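Local coordinates for protein endoglucanase (Clostridium thermocellum, PDB 2YIK) that probably hydrolyses internal beta-1,4-glucosidic links of cellulose, as a family 9 glycoside hydrolase with a helical catalytic domain, at residues A[210-216]-A[254-260]; A[219-223]-A[251-255]; A[278-283]-A[301-306]; A[305-311]-A[322-326]. All coordinates share one frame; numbering follows the deposited sequence.

Contact 1: residues A[210-216]-A[254-260]; sequences TKEKPGT and FAEKNPK
Pro-214 and Pro-259 meet where two loops run side by side, and most of the packing here is by ring carbons and aliphatic chain. CG of Pro-214 lies 4.1 Å from CB of Pro-259, while CB of Pro-214 rests in van der Waals contact 3.4 Å from O of Pro-259. Thr-216 points its methyl at Lys-260, with CG2 of Thr-216 3.8 Å from CD of Lys-260, and also reaches CB of Ala-255. At the other end, CZ of Phe-254 comes within 3.6 Å of C of Thr-210, at the ring edge. With chi1 at 175°, CG of Phe-254 stands opposite the backbone N and the ring extends to the type I beta turn from Thr-210 to Lys-213.

Polar contact across the segments runs through a water. It is 2.8 Å from OG1 of Thr-216 and within hydrogen-bonding reach of the carbonyls of Ala-255 and Asn-258, which compete with other acceptors for its two protons; the same hydroxyl is hydrogen-bonded to Gly-261 N. Lys-260 curls back, bent at chi2 and chi4, and its NZ donates to Glu-256 O at 2.7 Å, from 44° above the carbonyl plane, and to Asn-258 O, taking up carbonyls of the helix's last turn and of the residue just past it.

The contact ties the loop between strand 206-209 and helix 216-233 to the end of helix 238-257, with Tyr-282 of helix 279-293 packed against Thr-216 and Ala-255.

Contact 2: residues A[219-223]-A[251-255]; sequences ISATA and LFDFA
Ile-219 carries this helix-helix contact by sending its two branches to different partners. Its CG2 methyl, opposite the backbone N, packs tightly on the carbonyl of Leu-251, 3.1 Å from O in plain van der Waals contact, and lies 3.7 Å from CB of Ala-255. The other branch leaves at a different angle: chi1 of -74° sets CG1 beside the backbone N, from where it meets the Phe-254 ring at CD1, 3.8 Å away. These two side chains run at about a right angle.

Leu-251 answers from the second helix. Its CB sits 3.8 Å from CB of Ala-223. With CG anti to the carbonyl carbon (chi1 -75°), its CD1 methyl comes to lie 3.8 Å from CG2 of Thr-222, the side chains meeting at a slant. Thr-222 can offer that methyl because its hydroxyl is turned back to the carbonyl of Ile-218. Ser-220 does likewise: OG bonds to Thr-216 O, yet lies 3.7 Å from CB of Ala-255. Both hydroxyls are therefore satisfied within their own helix, and no hydrogen bond joins the segments.

Ala-223 and Ala-255 are small and let the segment axes approach to 8.6 Å, nearly antiparallel at 157°. Helices 216-233 and 238-257 form an antiparallel hairpin, as expected of the (alpha/alpha)6 barrel of family 9; strands 177-184 and 206-209 pack against it through Val-177 and Ile-209, and helix 279-293 against Ser-220 and Phe-252.

Contact 3: residues A[278-283]-A[301-306]; sequences WQDDYC and EAFKYY. With CA (calcium ion), chain C.
Trp-278 opens an aromatic cluster with Tyr-282 and Tyr-305. Its CG sits between the backbone N and the carbonyl carbon (chi1 61°), from where the ring end swings toward Tyr-305: CH2 of Trp-278 lies 3.7 Å from CE1 of Tyr-305, edge to face, with the planes at 67°. On the opposite face of Tyr-305 lies CG of Lys-304. Gln-279 adds a looser touch of its CG on the Tyr-305 ring.

Asp-280 and Asp-281 turn from this interface to the calcium ion. Asp-280 grips it with both carboxylate oxygens, Asp-281 with OD2 at 2.6 Å; two waters and Lys-277 O complete the site.

Tyr-282 brings CE2 to within 3.6 Å of CD2 of Tyr-305. Its OH donates to OE1 of Glu-301 at 2.7 Å, on the anti side and 25° out of a carboxylate plane nearly perpendicular to the ring. OE2 of Glu-301 takes the salt bridge from Lys-304, so each oxygen has its own donor. Cys-283 wedges SG against the other helix end, 3.5 Å from CB of Tyr-305.

Helices 279-293 and 296-305 run nearly antiparallel here, while Phe-252 of helix 238-257 stacks on Tyr-282 and Trp-322 of helix 322-336 packs against Cys-283.

Contact 4: residues A[305-311]-A[322-326]; sequences YYDYYAP and WSGTA
The loop that links helix 296-305 to helix 322-336 folds back over the first turn of the second helix, and Trp-322 is the platform on which it rests. CB of Ala-310 stands over the five-membered ring, 3.7 Å from its centroid and 23° off the normal; CB of Asp-307 stands over the six-membered ring, 4.1 Å from that centroid. These two CH-pi contacts come from the ends of a type I beta turn, Asp-307 to Ala-310, which is fixed further by an Asx turn: OD1 of Asp-307 accepts from N of Tyr-309 at 3.1 Å, from above the carboxylate plane and with a bent N-H...O angle of 137°.

Tyr-306 passes alongside Trp-322, the two side chains running in opposite directions, with CD1 3.7 Å from CZ3 and the indole carbon near the plane of the tyrosine ring. With CG anti to the backbone N (chi1 179°), the phenol is carried on to Ala-326, whose CB is 3.2 Å from OH of Tyr-306. There the hydroxyl donates to a water at 2.8 Å, and the water donates to O of Ala-326. Pro-311 closes the same corner, its CG 3.5 Å from CB of Ala-326.

With no direct hydrogen bond between the segments, the loop is held on the helix by dispersion and CH-pi contact. The one water bridge serves a phenol and a carbonyl of buried residues, while the polar bonds of the turn shape the loop itself.

Contacts 2, 3 and 4 are buried, whereas contact 1 lies partly at the surface, farthest from the centre of the chain. Contacts 1 and 2 both use helix 238-257, sharing Phe-254 and Ala-255: the loop end combines apolar packing with a bridging water, beside a lysine that folds back on its own segment, the preceding turns of the same helix rely on apolar packing. Contact 3 touches both, as Trp-278 lies on Thr-216 and Lys-260, and Asp-281 and Tyr-282 on Ser-220. It alone combines a metal, a carboxylate and aromatic rings. Contact 4 shares Tyr-305 and Tyr-306 with contact 3, and Trp-322 packs against Asp-280, joining helix 279-293, which carries this calcium ion, to helix 322-336.

Contact 1: residues A[210-216]-A[254-260]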
loop_
_atom_site.group_PDB
_atom_site.type_symbol
_atom_site.label_atom_id
_atom_site.label_comp_id
_atom_site.label_asym_id
_atom_site.label_seq_id
_atom_site.Cartn_x
_atom_site.Cartn_y
_atom_site.Cartn_z
ATOM N N THR A 210 -6.690 20.655 0.309
ATOM C CA THR A 210 -6.571 21.972 -0.282
ATOM C C THR A 210 -5.433 22.699 0.443
ATOM O O THR A 210 -4.983 22.241 1.491
ATOM C CB THR A 210 -7.945 22.666 -0.079
ATOM O OG1 THR A 210 -8.715 22.568 -1.281
ATOM C CG2 THR A 210 -7.797 24.070 0.364
ATOM N N LYS A 211 -4.961 23.819 -0.098
ATOM C CA LYS A 211 -3.890 24.552 0.566
ATOM C C LYS A 211 -4.408 25.195 1.858
ATOM O O LYS A 211 -3.627 25.694 2.669
ATOM C CB LYS A 211 -3.338 25.645 -0.350
ATOM C CG LYS A 211 -4.204 26.904 -0.425
ATOM C CD LYS A 211 -3.762 27.816 -1.560
ATOM C CE LYS A 211 -2.328 28.286 -1.380
ATOM N NZ LYS A 211 -2.244 29.492 -0.492
ATOM N N GLU A 212 -5.724 25.174 2.047
ATOM C CA GLU A 212 -6.337 25.785 3.221
ATOM C C GLU A 212 -6.189 25.004 4.529
ATOM O O GLU A 212 -6.408 25.555 5.605
ATOM C CB GLU A 212 -7.807 26.092 2.917
ATOM C CG GLU A 212 -7.936 27.004 1.696
ATOM C CD GLU A 212 -9.335 27.524 1.447
ATOM O OE1 GLU A 212 -10.296 27.006 2.050
ATOM O OE2 GLU A 212 -9.475 28.454 0.625
ATOM N N LYS A 213 -5.804 23.734 4.441
ATOM C CA LYS A 213 -5.597 22.914 5.635
ATOM C C LYS A 213 -4.575 21.834 5.269
ATOM O O LYS A 213 -4.645 21.253 4.194
ATOM C CB LYS A 213 -6.914 22.280 6.098
ATOM C CG LYS A 213 -6.916 21.867 7.572
ATOM C CD LYS A 213 -8.305 21.420 8.038
ATOM C CE LYS A 213 -8.343 21.150 9.549
ATOM N NZ LYS A 213 -9.661 20.593 10.000
ATOM N N PRO A 214 -3.606 21.558 6.161
ATOM C CA PRO A 214 -2.576 20.547 5.897
ATOM C C PRO A 214 -3.101 19.147 5.606
ATOM O O PRO A 214 -4.122 18.724 6.150
ATOM C CB PRO A 214 -1.715 20.579 7.164
ATOM C CG PRO A 214 -1.900 21.987 7.675
ATOM C CD PRO A 214 -3.388 22.192 7.474
ATOM N N GLY A 215 -2.387 18.445 4.735
ATOM C CA GLY A 215 -2.743 17.087 4.376
ATOM C C GLY A 215 -1.464 16.414 3.935
ATOM O O GLY A 215 -1.474 15.490 3.130
ATOM N N THR A 216 -0.362 16.900 4.494
ATOM C CA THR A 216 0.980 16.433 4.184
ATOM C C THR A 216 1.193 14.928 4.137
ATOM O O THR A 216 1.850 14.423 3.227
ATOM C CB THR A 216 1.978 17.037 5.174
ATOM O OG1 THR A 216 1.604 18.396 5.423
ATOM C CG2 THR A 216 3.398 17.001 4.604
ATOM N N PHE A 254 3.552 20.555 -3.435
ATOM C CA PHE A 254 2.392 21.043 -2.710
ATOM C C PHE A 254 2.618 20.740 -1.221
ATOM O O PHE A 254 2.379 21.586 -0.365
ATOM C CB PHE A 254 1.135 20.335 -3.235
ATOM C CG PHE A 254 -0.130 20.663 -2.483
ATOM C CD1 PHE A 254 -0.445 19.987 -1.304
ATOM C CD2 PHE A 254 -1.019 21.624 -2.964
ATOM C CE1 PHE A 254 -1.639 20.247 -0.616
ATOM C CE2 PHE A 254 -2.222 21.894 -2.285
ATOM C CZ PHE A 254 -2.528 21.205 -1.104
ATOM N N ALA A 255 3.090 19.534 -0.921
ATOM C CA ALA A 255 3.345 19.151 0.470
ATOM C C ALA A 255 4.465 20.001 1.057
ATOM O O ALA A 255 4.380 20.465 2.190
ATOM C CB ALA A 255 3.713 17.657 0.560
ATOM N N GLU A 256 5.515 20.212 0.273
ATOM C CA GLU A 256 6.660 20.995 0.721
ATOM C C GLU A 256 6.324 22.460 0.995
ATOM O O GLU A 256 6.651 22.992 2.048
ATOM C CB GLU A 256 7.773 20.933 -0.323
ATOM C CG GLU A 256 9.036 21.656 0.090
ATOM C CD GLU A 256 10.084 21.667 -0.997
ATOM O OE1 GLU A 256 10.096 20.742 -1.831
ATOM O OE2 GLU A 256 10.911 22.597 -1.010
ATOM N N LYS A 257 5.666 23.090 0.027
ATOM C CA LYS A 257 5.295 24.501 0.083
ATOM C C LYS A 257 4.248 24.923 1.103
ATOM O O LYS A 257 4.296 26.042 1.614
ATOM C CB LYS A 257 4.823 24.948 -1.299
ATOM C CG LYS A 257 5.909 25.566 -2.175
ATOM C CD LYS A 257 7.199 24.761 -2.166
ATOM C CE LYS A 257 8.287 25.459 -2.998
ATOM N NZ LYS A 257 7.862 25.635 -4.431
ATOM N N ASN A 258 3.302 24.043 1.402
ATOM C CA ASN A 258 2.234 24.389 2.330
ATOM C C ASN A 258 2.463 23.945 3.778
ATOM O O ASN A 258 3.293 23.079 4.048
ATOM C CB ASN A 258 0.913 23.827 1.792
ATOM C CG ASN A 258 0.515 24.457 0.454
ATOM O OD1 ASN A 258 0.295 23.761 -0.541
ATOM N ND2 ASN A 258 0.421 25.785 0.432
ATOM N N PRO A 259 1.744 24.566 4.734
ATOM C CA PRO A 259 1.888 24.211 6.152
ATOM C C PRO A 259 1.767 22.702 6.374
ATOM O O PRO A 259 0.960 22.024 5.738
ATOM C CB PRO A 259 0.765 25.006 6.815
ATOM C CG PRO A 259 0.786 26.282 6.006
ATOM C CD PRO A 259 0.859 25.736 4.580
ATOM N N LYS A 260 2.574 22.197 7.297
ATOM C CA LYS A 260 2.630 20.777 7.611
ATOM C C LYS A 260 1.585 20.279 8.613
ATOM O O LYS A 260 1.203 20.990 9.542
ATOM C CB LYS A 260 4.031 20.449 8.131
ATOM C CG LYS A 260 5.165 20.910 7.206
ATOM C CD LYS A 260 5.156 20.146 5.875
ATOM C CE LYS A 260 6.224 20.657 4.911
ATOM N NZ LYS A 260 5.951 22.045 4.446
HETATM O O HOH W 1 2.129 20.444 3.522
#

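Contact 2: residues A[219-223]-A[251-255]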
loop_
_atom_site.group_PDB
_atom_site.type_symbol
_atom_site.label_atom_id
_atom_site.label_comp_id
_atom_site.label_asym_id
_atom_site.label_seq_id
_atom_site.Cartn_x
_atom_site.Cartn_y
_atom_site.Cartn_z
ATOM N N ILE A 219 -0.760 13.525 0.983
ATOM C CA ILE A 219 -0.188 14.104 -0.235
ATOM C C ILE A 219 1.156 13.425 -0.530
ATOM O O ILE A 219 1.413 13.004 -1.656
ATOM C CB ILE A 219 0.035 15.647 -0.104
ATOM C CG1 ILE A 219 -1.292 16.416 -0.190
ATOM C CG2 ILE A 219 0.855 16.151 -1.280
ATOM C CD1 ILE A 219 -2.420 15.759 0.512
ATOM N N SER A 220 1.996 13.306 0.495
ATOM C CA SER A 220 3.307 12.678 0.353
ATOM C C SER A 220 3.212 11.183 0.060
ATOM O O SER A 220 3.951 10.666 -0.775
ATOM C CB SER A 220 4.144 12.893 1.615
ATOM O OG SER A 220 4.399 14.271 1.820
ATOM N N ALA A 221 2.306 10.493 0.748
ATOM C CA ALA A 221 2.143 9.061 0.535
ATOM C C ALA A 221 1.785 8.830 -0.922
ATOM O O ALA A 221 2.284 7.895 -1.550
ATOM C CB ALA A 221 1.051 8.500 1.446
ATOM N N THR A 222 0.938 9.702 -1.465
ATOM C CA THR A 222 0.523 9.586 -2.857
ATOM C C THR A 222 1.661 9.916 -3.822
ATOM O O THR A 222 1.848 9.218 -4.816
ATOM C CB THR A 222 -0.686 10.498 -3.175
ATOM O OG1 THR A 222 -1.756 10.204 -2.270
ATOM C CG2 THR A 222 -1.175 10.255 -4.607
ATOM N N ALA A 223 2.422 10.968 -3.533
ATOM C CA ALA A 223 3.536 11.338 -4.400
ATOM C C ALA A 223 4.553 10.199 -4.472
ATOM O O ALA A 223 5.134 9.948 -5.526
ATOM C CB ALA A 223 4.212 12.625 -3.896
ATOM N N LEU A 251 2.751 16.975 -6.497
ATOM C CA LEU A 251 2.181 16.663 -5.196
ATOM C C LEU A 251 3.224 16.947 -4.115
ATOM O O LEU A 251 2.922 17.601 -3.114
ATOM C CB LEU A 251 1.725 15.201 -5.149
ATOM C CG LEU A 251 0.427 14.914 -5.911
ATOM C CD1 LEU A 251 0.286 13.423 -6.179
ATOM C CD2 LEU A 251 -0.756 15.437 -5.103
ATOM N N PHE A 252 4.461 16.495 -4.326
ATOM C CA PHE A 252 5.506 16.733 -3.332
ATOM C C PHE A 252 5.725 18.224 -3.116
ATOM O O PHE A 252 5.934 18.665 -1.984
ATOM C CB PHE A 252 6.839 16.103 -3.740
ATOM C CG PHE A 252 7.898 16.191 -2.663
ATOM C CD1 PHE A 252 7.980 15.219 -1.665
ATOM C CD2 PHE A 252 8.786 17.268 -2.625
ATOM C CE1 PHE A 252 8.933 15.320 -0.639
ATOM C CE2 PHE A 252 9.737 17.378 -1.607
ATOM C CZ PHE A 252 9.810 16.401 -0.612
ATOM N N ASP A 253 5.680 19.001 -4.196
ATOM C CA ASP A 253 5.878 20.440 -4.086
ATOM C C ASP A 253 4.756 21.085 -3.277
ATOM O O ASP A 253 4.978 22.040 -2.535
ATOM C CB ASP A 253 5.944 21.082 -5.471
ATOM C CG ASP A 253 6.521 22.479 -5.422
ATOM O OD1 ASP A 253 7.666 22.622 -4.943
ATOM O OD2 ASP A 253 5.842 23.434 -5.848
ATOM N N PHE A 254 3.552 20.555 -3.435
ATOM C CA PHE A 254 2.392 21.043 -2.710
ATOM C C PHE A 254 2.618 20.740 -1.221
ATOM O O PHE A 254 2.379 21.586 -0.365
ATOM C CB PHE A 254 1.135 20.335 -3.235
ATOM C CG PHE A 254 -0.130 20.663 -2.483
ATOM C CD1 PHE A 254 -0.445 19.987 -1.304
ATOM C CD2 PHE A 254 -1.019 21.624 -2.964
ATOM C CE1 PHE A 254 -1.639 20.247 -0.616
ATOM C CE2 PHE A 254 -2.222 21.894 -2.285
ATOM C CZ PHE A 254 -2.528 21.205 -1.104
ATOM N N ALA A 255 3.090 19.534 -0.921
ATOM C CA ALA A 255 3.345 19.151 0.470
ATOM C C ALA A 255 4.465 20.001 1.057
ATOM O O ALA A 255 4.380 20.465 2.190
ATOM C CB ALA A 255 3.713 17.657 0.560
#

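Contact 3: residues A[278-283]-A[301-306]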
loop_
_atom_site.group_PDB
_atom_site.type_symbol
_atom_site.label_atom_id
_atom_site.label_comp_id
_atom_site.label_asym_id
_atom_site.label_seq_id
_atom_site.Cartn_x
_atom_site.Cartn_y
_atom_site.Cartn_z
ATOM N N TRP A 278 3.285 12.943 9.501
ATOM C CA TRP A 278 3.508 13.166 8.085
ATOM C C TRP A 278 4.974 13.055 7.683
ATOM O O TRP A 278 5.278 12.844 6.512
ATOM C CB TRP A 278 3.000 14.557 7.691
ATOM C CG TRP A 278 3.697 15.682 8.422
ATOM C CD1 TRP A 278 3.273 16.308 9.565
ATOM C CD2 TRP A 278 4.940 16.307 8.061
ATOM N NE1 TRP A 278 4.167 17.286 9.928
ATOM C CE2 TRP A 278 5.190 17.315 9.026
ATOM C CE3 TRP A 278 5.849 16.129 7.009
ATOM C CZ2 TRP A 278 6.336 18.126 8.980
ATOM C CZ3 TRP A 278 6.993 16.946 6.966
ATOM C CH2 TRP A 278 7.214 17.936 7.943
ATOM N N GLN A 279 5.879 13.191 8.648
ATOM C CA GLN A 279 7.305 13.154 8.337
ATOM C C GLN A 279 7.823 11.889 7.660
ATOM O O GLN A 279 8.701 11.971 6.802
ATOM C CB GLN A 279 8.141 13.467 9.586
ATOM C CG GLN A 279 7.977 14.908 10.065
ATOM C CD GLN A 279 6.882 15.070 11.101
ATOM O OE1 GLN A 279 5.888 14.343 11.104
ATOM N NE2 GLN A 279 7.057 16.042 11.987
ATOM N N ASP A 280 7.292 10.725 8.025
ATOM C CA ASP A 280 7.745 9.490 7.392
ATOM C C ASP A 280 7.277 9.426 5.935
ATOM O O ASP A 280 8.053 9.063 5.056
ATOM C CB ASP A 280 7.238 8.274 8.163
ATOM C CG ASP A 280 5.749 8.294 8.343
ATOM O OD1 ASP A 280 5.227 9.356 8.735
ATOM O OD2 ASP A 280 5.107 7.250 8.108
ATOM N N ASP A 281 6.018 9.777 5.675
ATOM C CA ASP A 281 5.500 9.759 4.305
ATOM C C ASP A 281 6.250 10.784 3.448
ATOM O O ASP A 281 6.542 10.540 2.275
ATOM C CB ASP A 281 4.015 10.115 4.274
ATOM C CG ASP A 281 3.182 9.269 5.218
ATOM O OD1 ASP A 281 2.985 8.065 4.958
ATOM O OD2 ASP A 281 2.721 9.835 6.223
ATOM N N TYR A 282 6.534 11.939 4.046
ATOM C CA TYR A 282 7.245 13.012 3.363
ATOM C C TYR A 282 8.632 12.513 2.945
ATOM O O TYR A 282 9.033 12.670 1.792
ATOM C CB TYR A 282 7.369 14.223 4.298
ATOM C CG TYR A 282 7.871 15.488 3.636
ATOM C CD1 TYR A 282 7.020 16.290 2.872
ATOM C CD2 TYR A 282 9.205 15.877 3.764
ATOM C CE1 TYR A 282 7.488 17.451 2.251
ATOM C CE2 TYR A 282 9.685 17.031 3.150
ATOM C CZ TYR A 282 8.823 17.813 2.394
ATOM O OH TYR A 282 9.306 18.941 1.770
ATOM N N CYS A 283 9.350 11.894 3.882
ATOM C CA CYS A 283 10.690 11.374 3.605
ATOM C C CYS A 283 10.669 10.214 2.607
ATOM O O CYS A 283 11.563 10.092 1.774
ATOM C CB CYS A 283 11.371 10.943 4.910
ATOM S SG CYS A 283 11.789 12.347 5.975
ATOM N N GLU A 301 15.659 17.282 1.412
ATOM C CA GLU A 301 14.394 17.289 2.128
ATOM C C GLU A 301 14.264 16.014 2.957
ATOM O O GLU A 301 13.755 16.046 4.077
ATOM C CB GLU A 301 13.220 17.411 1.154
ATOM C CG GLU A 301 13.025 18.823 0.605
ATOM C CD GLU A 301 12.822 19.849 1.706
ATOM O OE1 GLU A 301 11.804 19.782 2.428
ATOM O OE2 GLU A 301 13.695 20.722 1.860
ATOM N N ALA A 302 14.732 14.895 2.410
ATOM C CA ALA A 302 14.663 13.633 3.133
ATOM C C ALA A 302 15.542 13.706 4.379
ATOM O O ALA A 302 15.120 13.327 5.470
ATOM C CB ALA A 302 15.106 12.484 2.241
ATOM N N PHE A 303 16.759 14.213 4.213
ATOM C CA PHE A 303 17.689 14.324 5.326
ATOM C C PHE A 303 17.208 15.288 6.403
ATOM O O PHE A 303 17.503 15.098 7.575
ATOM C CB PHE A 303 19.078 14.755 4.834
ATOM C CG PHE A 303 19.830 13.676 4.087
ATOM C CD1 PHE A 303 19.379 12.356 4.085
ATOM C CD2 PHE A 303 21.018 13.974 3.424
ATOM C CE1 PHE A 303 20.099 11.346 3.440
ATOM C CE2 PHE A 303 21.748 12.974 2.777
ATOM C CZ PHE A 303 21.287 11.656 2.783
ATOM N N LYS A 304 16.460 16.311 6.005
ATOM C CA LYS A 304 15.941 17.299 6.949
ATOM C C LYS A 304 14.960 16.700 7.968
ATOM O O LYS A 304 14.942 17.102 9.129
ATOM C CB LYS A 304 15.250 18.437 6.182
ATOM C CG LYS A 304 14.780 19.621 7.038
ATOM C CD LYS A 304 14.239 20.780 6.170
ATOM C CE LYS A 304 15.279 21.253 5.142
ATOM N NZ LYS A 304 14.812 22.391 4.258
ATOM N N TYR A 305 14.161 15.726 7.547
ATOM C CA TYR A 305 13.169 15.148 8.444
ATOM C C TYR A 305 13.356 13.681 8.822
ATOM O O TYR A 305 12.648 13.182 9.690
ATOM C CB TYR A 305 11.775 15.346 7.845
ATOM C CG TYR A 305 11.417 16.799 7.603
ATOM C CD1 TYR A 305 11.050 17.638 8.659
ATOM C CD2 TYR A 305 11.459 17.339 6.316
ATOM C CE1 TYR A 305 10.732 18.982 8.438
ATOM C CE2 TYR A 305 11.142 18.678 6.081
ATOM C CZ TYR A 305 10.780 19.495 7.145
ATOM O OH TYR A 305 10.463 20.816 6.916
ATOM N N TYR A 306 14.306 13.002 8.190
ATOM C CA TYR A 306 14.557 11.592 8.471
ATOM C C TYR A 306 14.926 11.296 9.927
ATOM O O TYR A 306 15.914 11.814 10.451
ATOM C CB TYR A 306 15.656 11.057 7.544
ATOM C CG TYR A 306 16.014 9.592 7.756
ATOM C CD1 TYR A 306 15.019 8.618 7.889
ATOM C CD2 TYR A 306 17.349 9.172 7.779
ATOM C CE1 TYR A 306 15.344 7.262 8.042
ATOM C CE2 TYR A 306 17.687 7.816 7.930
ATOM C CZ TYR A 306 16.676 6.868 8.063
ATOM O OH TYR A 306 16.986 5.530 8.236
HETATM CA CA CA C . 2.782 8.605 8.506
HETATM O O HOH W 2 2.066 6.608 7.008
HETATM O O HOH W 3 0.475 8.409 9.668
#

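Contact 4: residues A[305-311]-A[322-326]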
loop_
_atom_site.group_PDB
_atom_site.type_symbol
_atom_site.label_atom_id
_atom_site.label_comp_id
_atom_site.label_asym_id
_atom_site.label_seq_id
_atom_site.Cartn_x
_atom_site.Cartn_y
_atom_site.Cartn_z
ATOM N N TYR A 305 14.161 15.726 7.547
ATOM C CA TYR A 305 13.169 15.148 8.444
ATOM C C TYR A 305 13.356 13.681 8.822
ATOM O O TYR A 305 12.648 13.182 9.690
ATOM C CB TYR A 305 11.775 15.346 7.845
ATOM C CG TYR A 305 11.417 16.799 7.603
ATOM C CD1 TYR A 305 11.050 17.638 8.659
ATOM C CD2 TYR A 305 11.459 17.339 6.316
ATOM C CE1 TYR A 305 10.732 18.982 8.438
ATOM C CE2 TYR A 305 11.142 18.678 6.081
ATOM C CZ TYR A 305 10.780 19.495 7.145
ATOM O OH TYR A 305 10.463 20.816 6.916
ATOM N N TYR A 306 14.306 13.002 8.190
ATOM C CA TYR A 306 14.557 11.592 8.471
ATOM C C TYR A 306 14.926 11.296 9.927
ATOM O O TYR A 306 15.914 11.814 10.451
ATOM C CB TYR A 306 15.656 11.057 7.544
ATOM C CG TYR A 306 16.014 9.592 7.756
ATOM C CD1 TYR A 306 15.019 8.618 7.889
ATOM C CD2 TYR A 306 17.349 9.172 7.779
ATOM C CE1 TYR A 306 15.344 7.262 8.042
ATOM C CE2 TYR A 306 17.687 7.816 7.930
ATOM C CZ TYR A 306 16.676 6.868 8.063
ATOM O OH TYR A 306 16.986 5.530 8.236
ATOM N N ASP A 307 14.118 10.458 10.571
ATOM C CA ASP A 307 14.338 10.055 11.960
ATOM C C ASP A 307 15.121 8.742 11.907
ATOM O O ASP A 307 14.547 7.667 11.744
ATOM C CB ASP A 307 12.984 9.851 12.664
ATOM C CG ASP A 307 13.127 9.516 14.151
ATOM O OD1 ASP A 307 14.270 9.301 14.617
ATOM O OD2 ASP A 307 12.090 9.459 14.850
ATOM N N TYR A 308 16.439 8.849 12.029
ATOM C CA TYR A 308 17.336 7.694 11.979
ATOM C C TYR A 308 17.025 6.678 13.070
ATOM O O TYR A 308 17.354 5.502 12.942
ATOM C CB TYR A 308 18.783 8.183 12.124
ATOM C CG TYR A 308 19.862 7.134 11.964
ATOM C CD1 TYR A 308 20.236 6.669 10.703
ATOM C CD2 TYR A 308 20.546 6.641 13.078
ATOM C CE1 TYR A 308 21.271 5.746 10.556
ATOM C CE2 TYR A 308 21.574 5.720 12.942
ATOM C CZ TYR A 308 21.934 5.280 11.679
ATOM O OH TYR A 308 22.968 4.387 11.534
ATOM N N TYR A 309 16.387 7.141 14.139
ATOM C CA TYR A 309 16.057 6.282 15.273
ATOM C C TYR A 309 14.731 5.536 15.148
ATOM O O TYR A 309 14.461 4.622 15.917
ATOM C CB TYR A 309 16.055 7.117 16.564
ATOM C CG TYR A 309 17.327 7.920 16.730
ATOM C CD1 TYR A 309 18.575 7.291 16.702
ATOM C CD2 TYR A 309 17.293 9.317 16.834
ATOM C CE1 TYR A 309 19.769 8.030 16.767
ATOM C CE2 TYR A 309 18.480 10.068 16.894
ATOM C CZ TYR A 309 19.715 9.418 16.857
ATOM O OH TYR A 309 20.885 10.157 16.885
ATOM N N ALA A 310 13.922 5.903 14.159
ATOM C CA ALA A 310 12.608 5.292 13.978
ATOM C C ALA A 310 12.496 3.899 13.339
ATOM O O ALA A 310 11.749 3.053 13.828
ATOM C CB ALA A 310 11.695 6.265 13.228
ATOM N N PRO A 311 13.237 3.632 12.252
ATOM C CA PRO A 311 13.109 2.308 11.637
ATOM C C PRO A 311 12.978 1.050 12.497
ATOM O O PRO A 311 12.067 0.259 12.297
ATOM C CB PRO A 311 14.320 2.242 10.710
ATOM C CG PRO A 311 14.476 3.661 10.265
ATOM C CD PRO A 311 14.289 4.420 11.577
ATOM N N TRP A 322 8.558 4.582 7.957
ATOM C CA TRP A 322 9.953 4.910 8.261
ATOM C C TRP A 322 10.913 3.787 7.841
ATOM O O TRP A 322 11.991 4.055 7.318
ATOM C CB TRP A 322 10.143 5.184 9.762
ATOM C CG TRP A 322 9.796 6.588 10.227
ATOM C CD1 TRP A 322 8.975 6.922 11.267
ATOM C CD2 TRP A 322 10.310 7.831 9.704
ATOM N NE1 TRP A 322 8.929 8.291 11.416
ATOM C CE2 TRP A 322 9.713 8.874 10.463
ATOM C CE3 TRP A 322 11.163 8.163 8.641
ATOM C CZ2 TRP A 322 10.009 10.229 10.230
ATOM C CZ3 TRP A 322 11.450 9.516 8.408
ATOM C CH2 TRP A 322 10.850 10.530 9.185
ATOM N N SER A 323 10.533 2.531 8.066
ATOM C CA SER A 323 11.416 1.429 7.710
ATOM C C SER A 323 11.590 1.317 6.204
ATOM O O SER A 323 12.678 1.024 5.730
ATOM C CB SER A 323 10.918 0.099 8.303
ATOM O OG SER A 323 9.584 -0.180 7.940
ATOM N N GLY A 324 10.522 1.559 5.454
ATOM C CA GLY A 324 10.625 1.508 4.006
ATOM C C GLY A 324 11.526 2.645 3.549
ATOM O O GLY A 324 12.370 2.478 2.666
ATOM N N THR A 325 11.342 3.808 4.167
ATOM C CA THR A 325 12.137 4.986 3.845
ATOM C C THR A 325 13.616 4.678 4.067
ATOM O O THR A 325 14.447 4.949 3.205
ATOM C CB THR A 325 11.714 6.198 4.723
ATOM O OG1 THR A 325 10.356 6.548 4.433
ATOM C CG2 THR A 325 12.594 7.403 4.451
ATOM N N ALA A 326 13.938 4.097 5.218
ATOM C CA ALA A 326 15.322 3.764 5.533
ATOM C C ALA A 326 15.924 2.869 4.463
ATOM O O ALA A 326 17.078 3.044 4.095
ATOM C CB ALA A 326 15.415 3.083 6.893
HETATM O O HOH W 4 18.503 4.496 6.149
#